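Local atomic coordinates of RNA-binding protein, putative (Trypanosoma brucei, PDB entry 6E4O), a protein that probably binds mRNA and acts in kinetoplastid RNA editing; this chain is its RNA recognition motif, which binds and remodels RNA. Residues V6-L11 against A66-R71; R25-V30 against V43-P48. All blocks are in the same frame, centred on the assembly; numbering follows the deposited sequence.

Overall arrangement
Both contacts belong to a single RNA recognition motif and reach the same antiparallel sheet, whose strands run in the order 30-36, 40-45, 5-9, 66-70, 62-63. Contact 1 pairs 5-9 with 66-70, so it joins the first strand of the chain to the last. Both segments of contact 2 fall between the two segments of contact 1: the turn after helix 17-24 leads into strand 30-36 and meets the end of strand 40-45. Their centres lie about 15 Å apart, on opposite sides of the chain's centre. Strands 5-9 and 40-45 are neighbours, and there the contacts touch, with Val6 packing on Phe45 and Val8 on Val43 beneath the sheet. One hydrophobic core therefore serves both.

Contact 1. Residues V6-L11 against A66-R71; sequences VQVSGL and ATLFLR
Ser9 and Phe69 form a hydrogen-bonded antiparallel pair, Ser9 N to Phe69 O and Phe69 N to Ser9 O, both 2.9 Å. Arg71 N extends the ladder to Gln7 O at 3.0 Å. Val8 and Leu70, the non-hydrogen-bonded pair, point together into the core, both methyls of Val8 resting on Leu70 CD2 (Val8 CG2 at 3.7 Å). Farther along, Leu11 CD2 meets Leu68 CD2 at 3.6 Å, and Leu20 of helix 17-24 backs both leucines. Past the end of strand 5-9, Gly10 O lies 3.3 Å from Ala66 CB. Beyond the end of strand 66-70, Arg71 CD lies 3.5 Å from Gln7 OE1, the amide and guanidinium planes 73° apart; a water donates to Gln7 OE1 (2.7 Å) and accepts from Arg71 NH1 (2.9 Å). Phe69 CE2 lies over one guanidinium face, offset toward its rim. Phe69's CG stands anti to the backbone N (chi1 176°), which leads the ring away from strand 5-9. This is the pairing of central strand 5-9 with strand 66-70, beta1 with beta4 of the RRM fold, with aliphatic side chains facing the helices and Ser9 and Phe69 on the other face.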
loop_
_atom_site.group_PDB
_atom_site.type_symbol
_atom_site.label_atom_id
_atom_site.label_comp_id
_atom_site.label_asym_id
_atom_site.label_seq_id
_atom_site.Cartn_x
_atom_site.Cartn_y
_atom_site.Cartn_z
ATOM N N VAL A 6 1.902 4.065 5.442
ATOM C CA VAL A 6 0.697 4.295 4.650
ATOM C C VAL A 6 -0.371 3.272 5.034
ATOM O O VAL A 6 -0.095 2.077 5.097
ATOM C CB VAL A 6 0.987 4.192 3.127
ATOM C CG1 VAL A 6 -0.319 4.248 2.320
ATOM C CG2 VAL A 6 1.952 5.295 2.681
ATOM N N GLN A 7 -1.593 3.741 5.279
ATOM C CA GLN A 7 -2.704 2.840 5.574
ATOM C C GLN A 7 -3.475 2.561 4.298
ATOM O O GLN A 7 -3.917 3.482 3.623
ATOM C CB GLN A 7 -3.635 3.452 6.622
ATOM C CG GLN A 7 -2.908 3.792 7.917
ATOM C CD GLN A 7 -3.741 4.660 8.838
ATOM O OE1 GLN A 7 -4.965 4.686 8.738
ATOM N NE2 GLN A 7 -3.074 5.378 9.751
ATOM N N VAL A 8 -3.634 1.284 3.987
ATOM C CA VAL A 8 -4.281 0.862 2.742
ATOM C C VAL A 8 -5.638 0.239 3.051
ATOM O O VAL A 8 -5.756 -0.569 3.970
ATOM C CB VAL A 8 -3.409 -0.165 2.015
ATOM C CG1 VAL A 8 -4.047 -0.566 0.662
ATOM C CG2 VAL A 8 -2.020 0.405 1.792
ATOM N N SER A 9 -6.661 0.628 2.294
ATOM C CA SER A 9 -7.979 0.010 2.402
ATOM C C SER A 9 -8.469 -0.348 1.001
ATOM O O SER A 9 -7.906 0.115 0.014
ATOM C CB SER A 9 -8.974 0.946 3.079
ATOM O OG SER A 9 -8.478 1.369 4.342
ATOM N N GLY A 10 -9.500 -1.183 0.927
ATOM C CA GLY A 10 -10.108 -1.550 -0.344
ATOM C C GLY A 10 -9.534 -2.776 -1.029
ATOM O O GLY A 10 -9.916 -3.084 -2.157
ATOM N N LEU A 11 -8.635 -3.496 -0.361
ATOM C CA LEU A 11 -8.043 -4.684 -0.975
ATOM C C LEU A 11 -9.105 -5.719 -1.337
ATOM O O LEU A 11 -10.101 -5.875 -0.635
ATOM C CB LEU A 11 -7.029 -5.338 -0.033
ATOM C CG LEU A 11 -5.782 -4.564 0.383
ATOM C CD1 LEU A 11 -5.120 -5.296 1.532
ATOM C CD2 LEU A 11 -4.820 -4.406 -0.787
ATOM N N ALA A 66 -9.618 -4.525 -7.548
ATOM C CA ALA A 66 -10.156 -3.695 -6.474
ATOM C C ALA A 66 -9.434 -2.354 -6.392
ATOM O O ALA A 66 -8.208 -2.303 -6.468
ATOM C CB ALA A 66 -10.038 -4.427 -5.135
ATOM N N THR A 67 -10.198 -1.278 -6.211
ATOM C CA THR A 67 -9.633 0.065 -6.102
ATOM C C THR A 67 -9.160 0.324 -4.684
ATOM O O THR A 67 -9.924 0.162 -3.731
ATOM C CB THR A 67 -10.672 1.131 -6.445
ATOM O OG1 THR A 67 -11.108 0.937 -7.792
ATOM C CG2 THR A 67 -10.081 2.525 -6.297
ATOM N N LEU A 68 -7.908 0.747 -4.547
ATOM C CA LEU A 68 -7.325 0.960 -3.221
ATOM C C LEU A 68 -7.455 2.405 -2.780
ATOM O O LEU A 68 -7.357 3.321 -3.594
ATOM C CB LEU A 68 -5.847 0.575 -3.217
ATOM C CG LEU A 68 -5.466 -0.813 -3.728
ATOM C CD1 LEU A 68 -3.975 -0.991 -3.603
ATOM C CD2 LEU A 68 -6.210 -1.900 -2.978
ATOM N N PHE A 69 -7.650 2.593 -1.476
ATOM C CA PHE A 69 -7.655 3.913 -0.870
ATOM C C PHE A 69 -6.431 3.985 0.037
ATOM O O PHE A 69 -6.218 3.089 0.855
ATOM C CB PHE A 69 -8.941 4.123 -0.066
ATOM C CG PHE A 69 -8.993 5.432 0.670
ATOM C CD1 PHE A 69 -9.679 6.513 0.141
ATOM C CD2 PHE A 69 -8.358 5.581 1.894
ATOM C CE1 PHE A 69 -9.735 7.726 0.815
ATOM C CE2 PHE A 69 -8.411 6.794 2.574
ATOM C CZ PHE A 69 -9.097 7.862 2.037
ATOM N N LEU A 70 -5.629 5.041 -0.118
ATOM C CA LEU A 70 -4.393 5.208 0.655
ATOM C C LEU A 70 -4.467 6.445 1.523
ATOM O O LEU A 70 -4.942 7.487 1.079
ATOM C CB LEU A 70 -3.209 5.383 -0.288
ATOM C CG LEU A 70 -3.052 4.315 -1.370
ATOM C CD1 LEU A 70 -1.808 4.617 -2.181
ATOM C CD2 LEU A 70 -2.967 2.954 -0.722
ATOM N N ARG A 71 -3.958 6.346 2.747
ATOM C CA ARG A 71 -3.946 7.498 3.643
ATOM C C ARG A 71 -2.710 7.507 4.550
ATOM O O ARG A 71 -2.307 8.583 5.035
ATOM C CB ARG A 71 -5.254 7.546 4.460
ATOM C CG ARG A 71 -5.101 7.602 5.960
ATOM C CD ARG A 71 -6.343 7.091 6.675
ATOM N NE ARG A 71 -7.590 7.728 6.260
ATOM C CZ ARG A 71 -8.786 7.159 6.407
ATOM N NH1 ARG A 71 -8.876 5.941 6.936
ATOM N NH2 ARG A 71 -9.892 7.788 6.017
HETATM O O HOH W 1 -6.895 3.871 7.114
#

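Contact 2. Residues R25-V30 against V43-P48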
loop_
_atom_site.group_PDB
_atom_site.type_symbol
_atom_site.label_atom_id
_atom_site.label_comp_id
_atom_site.label_asym_id
_atom_site.label_seq_id
_atom_site.Cartn_x
_atom_site.Cartn_y
_atom_site.Cartn_z
ATOM N N ARG A 25 5.627 -1.207 -4.900
ATOM C CA ARG A 25 7.016 -1.003 -5.305
ATOM C C ARG A 25 7.089 -0.005 -6.454
ATOM O O ARG A 25 8.162 0.482 -6.794
ATOM C CB ARG A 25 7.690 -2.319 -5.706
ATOM C CG ARG A 25 8.145 -3.175 -4.531
ATOM C CD ARG A 25 9.291 -4.089 -4.947
ATOM N NE ARG A 25 8.841 -5.180 -5.799
ATOM C CZ ARG A 25 9.549 -5.703 -6.794
ATOM N NH1 ARG A 25 10.757 -5.232 -7.094
ATOM N NH2 ARG A 25 9.036 -6.699 -7.500
ATOM N N GLN A 26 5.942 0.294 -7.060
ATOM C CA GLN A 26 5.878 1.353 -8.059
ATOM C C GLN A 26 6.276 2.694 -7.453
ATOM O O GLN A 26 6.712 3.599 -8.165
ATOM C CB GLN A 26 4.461 1.491 -8.608
ATOM C CG GLN A 26 3.999 0.346 -9.502
ATOM C CD GLN A 26 2.605 0.602 -10.025
ATOM O OE1 GLN A 26 2.429 1.303 -11.017
ATOM N NE2 GLN A 26 1.604 0.062 -9.339
ATOM N N ALA A 27 6.099 2.824 -6.141
ATOM C CA ALA A 27 6.373 4.084 -5.457
ATOM C C ALA A 27 7.714 4.070 -4.735
ATOM O O ALA A 27 8.310 5.118 -4.511
ATOM C CB ALA A 27 5.269 4.399 -4.476
ATOM N N GLY A 28 8.188 2.888 -4.365
ATOM C CA GLY A 28 9.459 2.806 -3.670
ATOM C C GLY A 28 9.662 1.499 -2.944
ATOM O O GLY A 28 8.875 0.576 -3.097
ATOM N N GLU A 29 10.728 1.423 -2.150
ATOM C CA GLU A 29 11.058 0.191 -1.447
ATOM C C GLU A 29 10.195 0.027 -0.196
ATOM O O GLU A 29 10.024 0.956 0.579
ATOM C CB GLU A 29 12.547 0.159 -1.091
ATOM C CG GLU A 29 12.992 -1.102 -0.365
ATOM C CD GLU A 29 14.506 -1.204 -0.242
ATOM O OE1 GLU A 29 15.205 -0.227 -0.594
ATOM O OE2 GLU A 29 14.996 -2.265 0.202
ATOM N N VAL A 30 9.659 -1.170 -0.009
ATOM C CA VAL A 30 8.749 -1.446 1.096
ATOM C C VAL A 30 9.461 -2.209 2.212
ATOM O O VAL A 30 10.091 -3.233 1.964
ATOM C CB VAL A 30 7.535 -2.262 0.591
ATOM C CG1 VAL A 30 6.631 -2.663 1.747
ATOM C CG2 VAL A 30 6.766 -1.463 -0.459
ATOM N N VAL A 43 1.520 -0.424 5.506
ATOM C CA VAL A 43 2.765 -0.540 4.789
ATOM C C VAL A 43 3.705 0.557 5.255
ATOM O O VAL A 43 3.267 1.654 5.574
ATOM C CB VAL A 43 2.494 -0.381 3.272
ATOM C CG1 VAL A 43 3.786 -0.448 2.461
ATOM C CG2 VAL A 43 1.487 -1.439 2.801
ATOM N N GLU A 44 4.999 0.259 5.301
ATOM C CA GLU A 44 5.995 1.291 5.512
ATOM C C GLU A 44 7.007 1.225 4.392
ATOM O O GLU A 44 7.326 0.143 3.884
ATOM C CB GLU A 44 6.697 1.123 6.856
ATOM C CG GLU A 44 5.781 1.318 8.039
ATOM C CD GLU A 44 6.549 1.612 9.312
ATOM O OE1 GLU A 44 7.720 1.187 9.413
ATOM O OE2 GLU A 44 5.986 2.284 10.201
ATOM N N PHE A 45 7.486 2.388 3.982
ATOM C CA PHE A 45 8.488 2.480 2.935
ATOM C C PHE A 45 9.798 2.902 3.572
ATOM O O PHE A 45 9.819 3.393 4.705
ATOM C CB PHE A 45 8.084 3.532 1.894
ATOM C CG PHE A 45 6.866 3.169 1.095
ATOM C CD1 PHE A 45 5.597 3.465 1.567
ATOM C CD2 PHE A 45 6.995 2.558 -0.144
ATOM C CE1 PHE A 45 4.466 3.135 0.822
ATOM C CE2 PHE A 45 5.871 2.223 -0.895
ATOM C CZ PHE A 45 4.609 2.514 -0.412
ATOM N N VAL A 46 10.882 2.748 2.821
ATOM C CA VAL A 46 12.198 3.155 3.289
ATOM C C VAL A 46 12.270 4.650 3.564
ATOM O O VAL A 46 12.884 5.076 4.538
ATOM C CB VAL A 46 13.277 2.783 2.266
ATOM C CG1 VAL A 46 14.648 3.267 2.734
ATOM C CG2 VAL A 46 13.286 1.286 2.065
ATOM N N THR A 47 11.655 5.458 2.709
ATOM C CA THR A 47 11.741 6.906 2.888
ATOM C C THR A 47 10.371 7.566 2.957
ATOM O O THR A 47 9.382 7.019 2.464
ATOM C CB THR A 47 12.541 7.574 1.755
ATOM O OG1 THR A 47 11.783 7.516 0.540
ATOM C CG2 THR A 47 13.880 6.871 1.548
ATOM N N PRO A 48 10.306 8.746 3.584
ATOM C CA PRO A 48 9.065 9.520 3.516
ATOM C C PRO A 48 8.700 9.869 2.076
ATOM O O PRO A 48 7.518 9.958 1.767
ATOM C CB PRO A 48 9.406 10.787 4.306
ATOM C CG PRO A 48 10.398 10.305 5.324
ATOM C CD PRO A 48 11.259 9.326 4.550
#
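Val30 and Phe45 make a non-hydrogen-bonded antiparallel pair with CA atoms 4.3 Å apart, although the two touching chain parts run at 95° to each other. Next to it, Val46 N donates to Glu29 O at 3.0 Å. Phe45 CA also brings its hydrogen to Glu29 O, so this one carbonyl receives both contacts just before strand 30-36 begins.

The Phe45 ring fills the angle between the chains. With its CG beside the backbone N (chi1 -67°), the ring swings toward the turn, presenting an edge to Gly28 C, 4.0 Å from Phe45 CD2. Val30 CG2 approaches Phe45 CE2 obliquely at 3.8 Å, and Ala27 CB reaches the same ring carbon. The other methyl of Val30, CG1, meets Val43 CG1 at 3.7 Å, the two side chains crossing at about a right angle. Val46 CG2 lies against the extended Glu29 side chain, crossing it obliquely, 3.4 Å from Glu29 CG.

Glu44 OE2 makes a salt bridge with Arg5 NE, while Thr47 OG1 N-caps helix 48-57 through Asp50 N. Ala51 and Ala54 of that helix touch Phe45, and Leu24 of helix 17-24 meets both Val43 and Phe45, placing this contact where both helices pack on the sheet.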